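Local coordinates for coclaurine N-methyltransferase (Coptis japonica, PDB 6GKV), which catalyses the S-adenosyl-L-methionine-dependent N-methylation of coclaurine and probably of related tetrahydroisoquinolines in alkaloid biosynthesis, at residues A[45-50]-A[230-235]; A[79-84]-A[293-298]; A[259-264]-A[276-281]. One frame throughout, in Å; residues are numbered along the deposited sequence.

Interaction 1: A[45-50]-A[230-235]; sequences EEQIAE and HKTFAY
Gln47 swings CG to the far side from its own N (chi1 -159°) and bends its chain at chi2 (71°), laying its carboxamide across Thr232 and Phe233, while Thr232 offers CG2, the branch anti to its own N. The contact sets helix 44-58 against the loop that leaves strand 221-230 of the Rossmann-like methyltransferase sheet. The side chains of Gln47 and Thr232 cross at about a right angle, which brings the threonine methyl CG2 to 3.7 Å from Gln47 CG and 3.8 Å from Gln47 CD. Farther along, Gln47 NE2 lies 3.5 Å from Phe233 CB, with amide and phenyl planes 26° apart. The amide is buried, yet both its polar atoms are used: OE1 accepts from Lys41 N and NE2 donates to Gly39 O, so the group is gripped by the link between helices 21-39 and 44-58. A leucine in its place removes both polar atoms and would probably leave Lys41 N and Gly39 O without their mates, setting that link freer to move. Nearby, Glu45 and Ile48 pack on Thr278 of the second subunit, so the same helix turn reaches the dimer interface. Within the loop, Phe233 N donates a weak hydrogen bond to His230 ND1 at 3.3 Å, and that nitrogen sits 3.5 Å above the Phe233 ring plane, offset toward the rim.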
# COMPACT_ATOMS: atom_id res chain seq x y z
N GLU A 45 -0.14 0.65 13.24
CA GLU A 45 1.29 0.88 13.31
C GLU A 45 2.03 -0.46 13.27
O GLU A 45 3.02 -0.60 12.55
CB GLU A 45 1.66 1.63 14.58
CG GLU A 45 3.14 1.84 14.74
CD GLU A 45 3.50 2.41 16.09
OE1 GLU A 45 2.61 2.48 16.96
OE2 GLU A 45 4.69 2.77 16.29
N GLU A 46 1.53 -1.42 14.04
CA GLU A 46 2.10 -2.77 14.10
C GLU A 46 1.87 -3.53 12.80
O GLU A 46 2.74 -4.26 12.34
CB GLU A 46 1.50 -3.54 15.28
CG GLU A 46 2.21 -3.24 16.60
CD GLU A 46 1.46 -3.73 17.84
OE1 GLU A 46 2.12 -3.95 18.88
OE2 GLU A 46 0.22 -3.87 17.77
N GLN A 47 0.71 -3.32 12.18
CA GLN A 47 0.43 -3.93 10.89
C GLN A 47 1.45 -3.48 9.84
O GLN A 47 1.94 -4.31 9.07
CB GLN A 47 -0.99 -3.55 10.44
CG GLN A 47 -1.59 -4.48 9.39
CD GLN A 47 -1.97 -5.85 9.97
OE1 GLN A 47 -2.91 -5.98 10.77
NE2 GLN A 47 -1.23 -6.88 9.58
N ILE A 48 1.74 -2.17 9.78
CA ILE A 48 2.61 -1.62 8.74
C ILE A 48 4.06 -2.04 9.00
O ILE A 48 4.76 -2.42 8.09
CB ILE A 48 2.51 -0.08 8.66
CG1 ILE A 48 1.14 0.32 8.11
CG2 ILE A 48 3.53 0.51 7.70
CD1 ILE A 48 0.92 -0.21 6.72
N ALA A 49 4.48 -1.99 10.26
CA ALA A 49 5.77 -2.49 10.70
C ALA A 49 6.00 -3.97 10.33
O ALA A 49 7.11 -4.32 9.96
CB ALA A 49 5.91 -2.31 12.20
N GLU A 50 4.97 -4.82 10.43
CA GLU A 50 5.06 -6.21 9.93
C GLU A 50 5.35 -6.29 8.44
O GLU A 50 6.12 -7.11 8.00
CB GLU A 50 3.77 -6.99 10.21
CG GLU A 50 3.62 -7.42 11.65
CD GLU A 50 4.82 -8.25 12.12
OE1 GLU A 50 5.20 -9.22 11.43
OE2 GLU A 50 5.39 -7.91 13.19
N HIS A 230 -3.04 -11.81 0.58
CA HIS A 230 -4.05 -11.42 1.55
C HIS A 230 -4.17 -9.90 1.51
O HIS A 230 -3.17 -9.20 1.33
CB HIS A 230 -3.73 -11.89 2.96
CG HIS A 230 -4.79 -11.48 3.94
ND1 HIS A 230 -4.73 -10.31 4.66
CD2 HIS A 230 -5.98 -12.06 4.27
CE1 HIS A 230 -5.81 -10.20 5.42
NE2 HIS A 230 -6.58 -11.25 5.20
N LYS A 231 -5.37 -9.38 1.68
CA LYS A 231 -5.59 -7.95 1.44
C LYS A 231 -4.74 -7.05 2.34
O LYS A 231 -4.38 -5.95 1.96
CB LYS A 231 -7.06 -7.60 1.60
CG LYS A 231 -7.60 -7.58 3.04
CD LYS A 231 -9.02 -6.99 3.02
CE LYS A 231 -9.81 -7.31 4.28
NZ LYS A 231 -11.27 -7.14 4.05
N THR A 232 -4.34 -7.54 3.51
CA THR A 232 -3.65 -6.68 4.48
C THR A 232 -2.25 -7.12 4.89
O THR A 232 -1.31 -6.31 4.82
CB THR A 232 -4.49 -6.58 5.72
OG1 THR A 232 -5.79 -6.13 5.34
CG2 THR A 232 -3.86 -5.63 6.73
N PHE A 233 -2.09 -8.36 5.33
CA PHE A 233 -0.79 -8.79 5.81
C PHE A 233 -0.05 -9.67 4.82
O PHE A 233 -0.59 -10.07 3.79
CB PHE A 233 -0.89 -9.47 7.20
CG PHE A 233 -1.88 -10.62 7.30
CD1 PHE A 233 -1.53 -11.90 6.89
CD2 PHE A 233 -3.12 -10.43 7.90
CE1 PHE A 233 -2.42 -12.96 7.02
CE2 PHE A 233 -4.02 -11.50 8.03
CZ PHE A 233 -3.67 -12.75 7.59
N ALA A 234 1.22 -9.93 5.10
CA ALA A 234 2.03 -10.73 4.20
C ALA A 234 2.79 -11.74 5.03
O ALA A 234 3.04 -11.50 6.22
CB ALA A 234 2.98 -9.85 3.39
N TYR A 235 3.15 -12.88 4.43
CA TYR A 235 3.88 -13.89 5.20
C TYR A 235 4.48 -15.03 4.39
O TYR A 235 3.92 -15.48 3.37
CB TYR A 235 2.97 -14.49 6.29
CG TYR A 235 1.66 -15.10 5.82
CD1 TYR A 235 0.61 -14.31 5.37
CD2 TYR A 235 1.45 -16.48 5.87
CE1 TYR A 235 -0.60 -14.86 4.95
CE2 TYR A 235 0.26 -17.04 5.46
CZ TYR A 235 -0.77 -16.22 5.01
OH TYR A 235 -1.96 -16.77 4.61

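Interaction 2: A[79-84]-A[293-298]; sequences IEFLKI and KRLDAN
Phe81 and Leu295 cross obliquely, the branch CD2 of the leucine coming 3.5 Å from Phe81 CE1. The ring reaches this far because Phe81 CG is anti to the backbone N (chi1 174°), which swings the far rim of the phenyl, CE1 and CZ, up against the leucine. Ile84 meets Asn298 at a slant. Here the methyl CG2 of Ile84 touches the asparagine along CB, CG and ND2, with 3.6 Å from Ile84 CG2 to Asn298 CB, so an apolar branch is set against both the aliphatic and the amide part of its partner. Arg294 behaves differently: its chain is extended from CG to NE and runs past the carbonyl oxygen of Ile84. That oxygen lies 3.4 Å from Arg294 CB and 3.6 Å from Arg294 CD, and it sits in the plane of the guanidinium, at its edge, with Arg294 NH1 3.9 Å away. The backbones are nearest at Ile84 and Arg294, whose CA atoms are 6.6 Å apart. In this Rossmann-like methyltransferase of the CFA/CMAS family, the contact joins the short helix 79-85 to the C-terminal end of helix 281-297, the helix that follows strand 272-279. Helix 299-309 covers the pair through Ile302, which packs on Ile84 and Leu295, and Phe306, whose ring meets that of Phe81; Trp323 of helix 313-335 meets the same ring. The bound N-methylheliamine is about 11 Å from the side chain of Leu295, beyond direct contact. Where helix 281-297 ends, Asn298 N donates to Leu295 O at 2.7 Å.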
# COMPACT_ATOMS: atom_id res chain seq x y z
N ILE A 79 0.98 -33.85 -18.58
CA ILE A 79 0.01 -33.01 -19.25
C ILE A 79 -1.36 -33.68 -19.33
O ILE A 79 -2.40 -33.01 -19.21
CB ILE A 79 0.52 -32.64 -20.67
CG1 ILE A 79 -0.28 -31.48 -21.26
CG2 ILE A 79 0.58 -33.87 -21.60
CD1 ILE A 79 0.10 -30.15 -20.67
N GLU A 80 -1.36 -35.01 -19.48
CA GLU A 80 -2.58 -35.81 -19.61
C GLU A 80 -3.50 -35.66 -18.40
O GLU A 80 -4.72 -35.77 -18.51
CB GLU A 80 -2.24 -37.29 -19.80
CG GLU A 80 -0.83 -37.55 -20.31
CD GLU A 80 -0.44 -39.03 -20.22
OE1 GLU A 80 -1.15 -39.80 -19.52
OE2 GLU A 80 0.57 -39.42 -20.85
N PHE A 81 -2.88 -35.43 -17.24
CA PHE A 81 -3.60 -35.14 -16.01
C PHE A 81 -4.15 -33.72 -16.02
O PHE A 81 -5.24 -33.47 -15.53
CB PHE A 81 -2.71 -35.33 -14.78
CG PHE A 81 -3.36 -34.91 -13.49
CD1 PHE A 81 -4.57 -35.48 -13.09
CD2 PHE A 81 -2.80 -33.93 -12.70
CE1 PHE A 81 -5.19 -35.09 -11.90
CE2 PHE A 81 -3.41 -33.53 -11.52
CZ PHE A 81 -4.61 -34.11 -11.12
N LEU A 82 -3.38 -32.79 -16.56
CA LEU A 82 -3.78 -31.39 -16.53
C LEU A 82 -4.99 -31.13 -17.46
O LEU A 82 -5.86 -30.35 -17.11
CB LEU A 82 -2.59 -30.48 -16.88
CG LEU A 82 -1.53 -30.51 -15.77
CD1 LEU A 82 -0.29 -29.72 -16.13
CD2 LEU A 82 -2.08 -30.03 -14.41
N LYS A 83 -5.07 -31.82 -18.59
CA LYS A 83 -6.19 -31.60 -19.51
C LYS A 83 -7.51 -32.08 -18.91
O LYS A 83 -8.59 -31.64 -19.33
CB LYS A 83 -5.98 -32.28 -20.86
CG LYS A 83 -4.51 -32.51 -21.23
CD LYS A 83 -4.36 -32.90 -22.71
CE LYS A 83 -4.60 -31.69 -23.61
NZ LYS A 83 -3.88 -31.82 -24.93
N ILE A 84 -7.44 -32.97 -17.92
CA ILE A 84 -8.63 -33.43 -17.23
C ILE A 84 -9.01 -32.46 -16.10
O ILE A 84 -10.17 -32.04 -15.98
CB ILE A 84 -8.40 -34.84 -16.69
CG1 ILE A 84 -8.19 -35.82 -17.84
CG2 ILE A 84 -9.59 -35.30 -15.88
CD1 ILE A 84 -7.70 -37.18 -17.40
N LYS A 293 -14.30 -30.67 -9.07
CA LYS A 293 -15.40 -31.37 -9.76
C LYS A 293 -14.87 -32.23 -10.89
O LYS A 293 -15.38 -33.31 -11.15
CB LYS A 293 -16.43 -30.40 -10.34
CG LYS A 293 -17.45 -29.81 -9.36
CD LYS A 293 -18.29 -28.73 -10.07
CE LYS A 293 -19.06 -27.86 -9.08
NZ LYS A 293 -19.62 -26.61 -9.72
N ARG A 294 -13.85 -31.73 -11.58
CA ARG A 294 -13.32 -32.43 -12.74
C ARG A 294 -12.52 -33.66 -12.34
O ARG A 294 -12.50 -34.64 -13.07
CB ARG A 294 -12.47 -31.50 -13.59
CG ARG A 294 -13.32 -30.56 -14.40
CD ARG A 294 -12.52 -29.48 -15.10
NE ARG A 294 -13.42 -28.72 -15.96
CZ ARG A 294 -13.41 -28.78 -17.28
NH1 ARG A 294 -12.52 -29.54 -17.91
NH2 ARG A 294 -14.28 -28.06 -17.97
N LEU A 295 -11.84 -33.60 -11.20
CA LEU A 295 -11.18 -34.78 -10.66
C LEU A 295 -12.20 -35.90 -10.45
O LEU A 295 -12.25 -36.85 -11.22
CB LEU A 295 -10.46 -34.45 -9.35
CG LEU A 295 -9.23 -33.57 -9.48
CD1 LEU A 295 -8.52 -33.43 -8.14
CD2 LEU A 295 -8.31 -34.16 -10.52
N ASP A 296 -13.03 -35.74 -9.43
CA ASP A 296 -14.05 -36.72 -9.02
C ASP A 296 -14.92 -37.31 -10.14
O ASP A 296 -15.43 -38.42 -10.03
CB ASP A 296 -14.98 -36.08 -7.99
CG ASP A 296 -14.25 -35.63 -6.75
OD1 ASP A 296 -13.20 -36.24 -6.44
OD2 ASP A 296 -14.71 -34.66 -6.10
N ALA A 297 -15.10 -36.56 -11.21
CA ALA A 297 -15.93 -37.00 -12.32
C ALA A 297 -15.13 -37.87 -13.30
O ALA A 297 -15.70 -38.58 -14.13
CB ALA A 297 -16.54 -35.78 -13.03
N ASN A 298 -13.81 -37.82 -13.20
CA ASN A 298 -12.97 -38.60 -14.10
C ASN A 298 -12.00 -39.47 -13.34
O ASN A 298 -10.87 -39.68 -13.78
CB ASN A 298 -12.19 -37.70 -15.05
CG ASN A 298 -13.07 -36.70 -15.75
OD1 ASN A 298 -13.72 -37.01 -16.76
ND2 ASN A 298 -13.11 -35.50 -15.21

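Interaction 3: A[259-264]-A[276-281]; sequences PSASFF and HWTLSG
The imidazole of His276 meets the carbonyl oxygen of Ala261 obliquely, with His276 CE1 and His276 NE2 each 3.3 Å from Ala261 O. Both ring nitrogens have hydrogen-bond partners beyond this pair: ND1 pairs with Tyr266 OH of the second subunit and NE2 with Ser345 OG on the neighbouring strand, so the rotation of the ring is fixed from two sides. A chi1 of -176° turns the imidazole of His276 away from its own N, an orientation that sends it from its strand up against the Ala261 carbonyl. Two residues on, Thr278 points to the same side of the strand, as alternation requires, and its methyl CG2 lies 4.0 Å from Ala261 CB. Strand 272-279 is an outermost strand of the sheet within this chain, antiparallel to 342-350; the strand order 3-2-1-4-5-7-6 is that of class I, Rossmann-like methyltransferases. Against it, residues 260-263 form a type I beta turn, closed by Phe263 N donating to Ser260 O at 3.1 Å. The hydroxyls of Ser260 and Ser262 are hydrogen-bonded, OG to OG at 3.1 Å, bridging the turn. Tyr44 of the second subunit packs on both Ala261 and Thr278, which places the apolar pair at the dimer interface. Past the strand, Ser280 is the N-cap of helix 281-297, its OG accepting from Lys282 N.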
# COMPACT_ATOMS: atom_id res chain seq x y z
N PRO A 259 2.00 -12.61 -0.31
CA PRO A 259 2.19 -11.16 -0.16
C PRO A 259 0.89 -10.44 0.27
O PRO A 259 -0.20 -10.96 0.10
CB PRO A 259 2.64 -10.70 -1.57
CG PRO A 259 2.66 -11.95 -2.46
CD PRO A 259 1.86 -13.02 -1.73
N SER A 260 1.03 -9.27 0.87
CA SER A 260 -0.10 -8.34 0.98
C SER A 260 -0.47 -7.86 -0.39
O SER A 260 0.34 -7.91 -1.32
CB SER A 260 0.28 -7.14 1.84
OG SER A 260 1.45 -6.57 1.30
N ALA A 261 -1.70 -7.38 -0.53
CA ALA A 261 -2.10 -6.78 -1.79
C ALA A 261 -1.22 -5.57 -2.12
O ALA A 261 -1.01 -5.26 -3.28
CB ALA A 261 -3.57 -6.39 -1.76
N SER A 262 -0.68 -4.92 -1.08
CA SER A 262 0.18 -3.73 -1.23
C SER A 262 1.65 -4.00 -1.47
O SER A 262 2.45 -3.06 -1.50
CB SER A 262 0.09 -2.87 0.03
OG SER A 262 0.84 -3.50 1.07
N PHE A 263 2.03 -5.27 -1.60
CA PHE A 263 3.41 -5.67 -1.31
C PHE A 263 4.44 -5.12 -2.29
O PHE A 263 5.48 -4.60 -1.89
CB PHE A 263 3.53 -7.22 -1.26
CG PHE A 263 4.65 -7.71 -0.37
CD1 PHE A 263 4.61 -7.48 1.00
CD2 PHE A 263 5.73 -8.39 -0.89
CE1 PHE A 263 5.64 -7.92 1.82
CE2 PHE A 263 6.78 -8.84 -0.07
CZ PHE A 263 6.75 -8.59 1.27
N PHE A 264 4.14 -5.19 -3.58
CA PHE A 264 5.12 -4.82 -4.57
C PHE A 264 5.13 -3.32 -4.80
O PHE A 264 5.98 -2.81 -5.51
CB PHE A 264 4.85 -5.60 -5.84
CG PHE A 264 4.95 -7.07 -5.62
CD1 PHE A 264 6.17 -7.64 -5.28
CD2 PHE A 264 3.84 -7.89 -5.71
CE1 PHE A 264 6.28 -9.02 -5.04
CE2 PHE A 264 3.94 -9.26 -5.48
CZ PHE A 264 5.17 -9.82 -5.14
N HIS A 276 -3.19 -0.47 -10.37
CA HIS A 276 -3.27 -1.48 -9.35
C HIS A 276 -4.73 -1.84 -9.17
O HIS A 276 -5.57 -0.99 -8.91
CB HIS A 276 -2.66 -0.97 -8.05
CG HIS A 276 -2.63 -2.00 -6.96
ND1 HIS A 276 -2.47 -1.67 -5.63
CD2 HIS A 276 -2.74 -3.34 -7.01
CE1 HIS A 276 -2.49 -2.77 -4.91
NE2 HIS A 276 -2.65 -3.80 -5.72
N TRP A 277 -5.03 -3.12 -9.35
CA TRP A 277 -6.37 -3.61 -9.12
C TRP A 277 -6.24 -4.74 -8.12
O TRP A 277 -5.17 -5.34 -8.02
CB TRP A 277 -7.00 -4.16 -10.38
CG TRP A 277 -7.00 -3.28 -11.59
CD1 TRP A 277 -8.06 -2.58 -12.09
CD2 TRP A 277 -5.92 -3.07 -12.50
NE1 TRP A 277 -7.70 -1.91 -13.24
CE2 TRP A 277 -6.36 -2.19 -13.52
CE3 TRP A 277 -4.57 -3.50 -12.55
CZ2 TRP A 277 -5.56 -1.74 -14.56
CZ3 TRP A 277 -3.76 -3.06 -13.60
CH2 TRP A 277 -4.27 -2.19 -14.59
N THR A 278 -7.30 -5.03 -7.38
CA THR A 278 -7.45 -6.36 -6.83
C THR A 278 -8.72 -6.97 -7.40
O THR A 278 -9.42 -6.36 -8.23
CB THR A 278 -7.52 -6.40 -5.31
OG1 THR A 278 -8.73 -5.77 -4.86
CG2 THR A 278 -6.28 -5.76 -4.68
N LEU A 279 -9.01 -8.18 -6.94
CA LEU A 279 -10.01 -9.06 -7.54
C LEU A 279 -10.47 -10.06 -6.47
O LEU A 279 -9.64 -10.66 -5.78
CB LEU A 279 -9.36 -9.73 -8.74
CG LEU A 279 -9.90 -10.76 -9.71
CD1 LEU A 279 -9.53 -10.34 -11.12
CD2 LEU A 279 -9.23 -12.07 -9.40
N SER A 280 -11.78 -10.22 -6.28
CA SER A 280 -12.29 -11.06 -5.18
C SER A 280 -11.75 -12.49 -5.16
O SER A 280 -11.68 -13.16 -6.19
CB SER A 280 -13.81 -11.15 -5.21
OG SER A 280 -14.21 -12.23 -4.37
N GLY A 281 -11.45 -12.97 -3.96
CA GLY A 281 -11.06 -14.37 -3.77
C GLY A 281 -12.08 -15.42 -4.23
O GLY A 281 -11.77 -16.63 -4.27

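How the interactions relate
Interactions 1 and 3 are neighbours, their centres about 12 Å apart: His230 O and Ala261 N are 3.0 Å apart, a probable hydrogen bond, and Ala234 packs on Ser260. Both are buried and both touch the second subunit, yet one sets a helix against a loop and the other a loop against an edge strand. In each, a methyl contact accompanies a polar group bonded outside the pair. Interaction 2, partly buried, lies across the chain's centre, and no other subunit touches it. It joins a short helix to the end of helix 281-297, which follows strand 272-279 of interaction 3, and the turn after it; larger, it sets one purely apolar pair beside methyl-amide and carbonyl-arginine contacts.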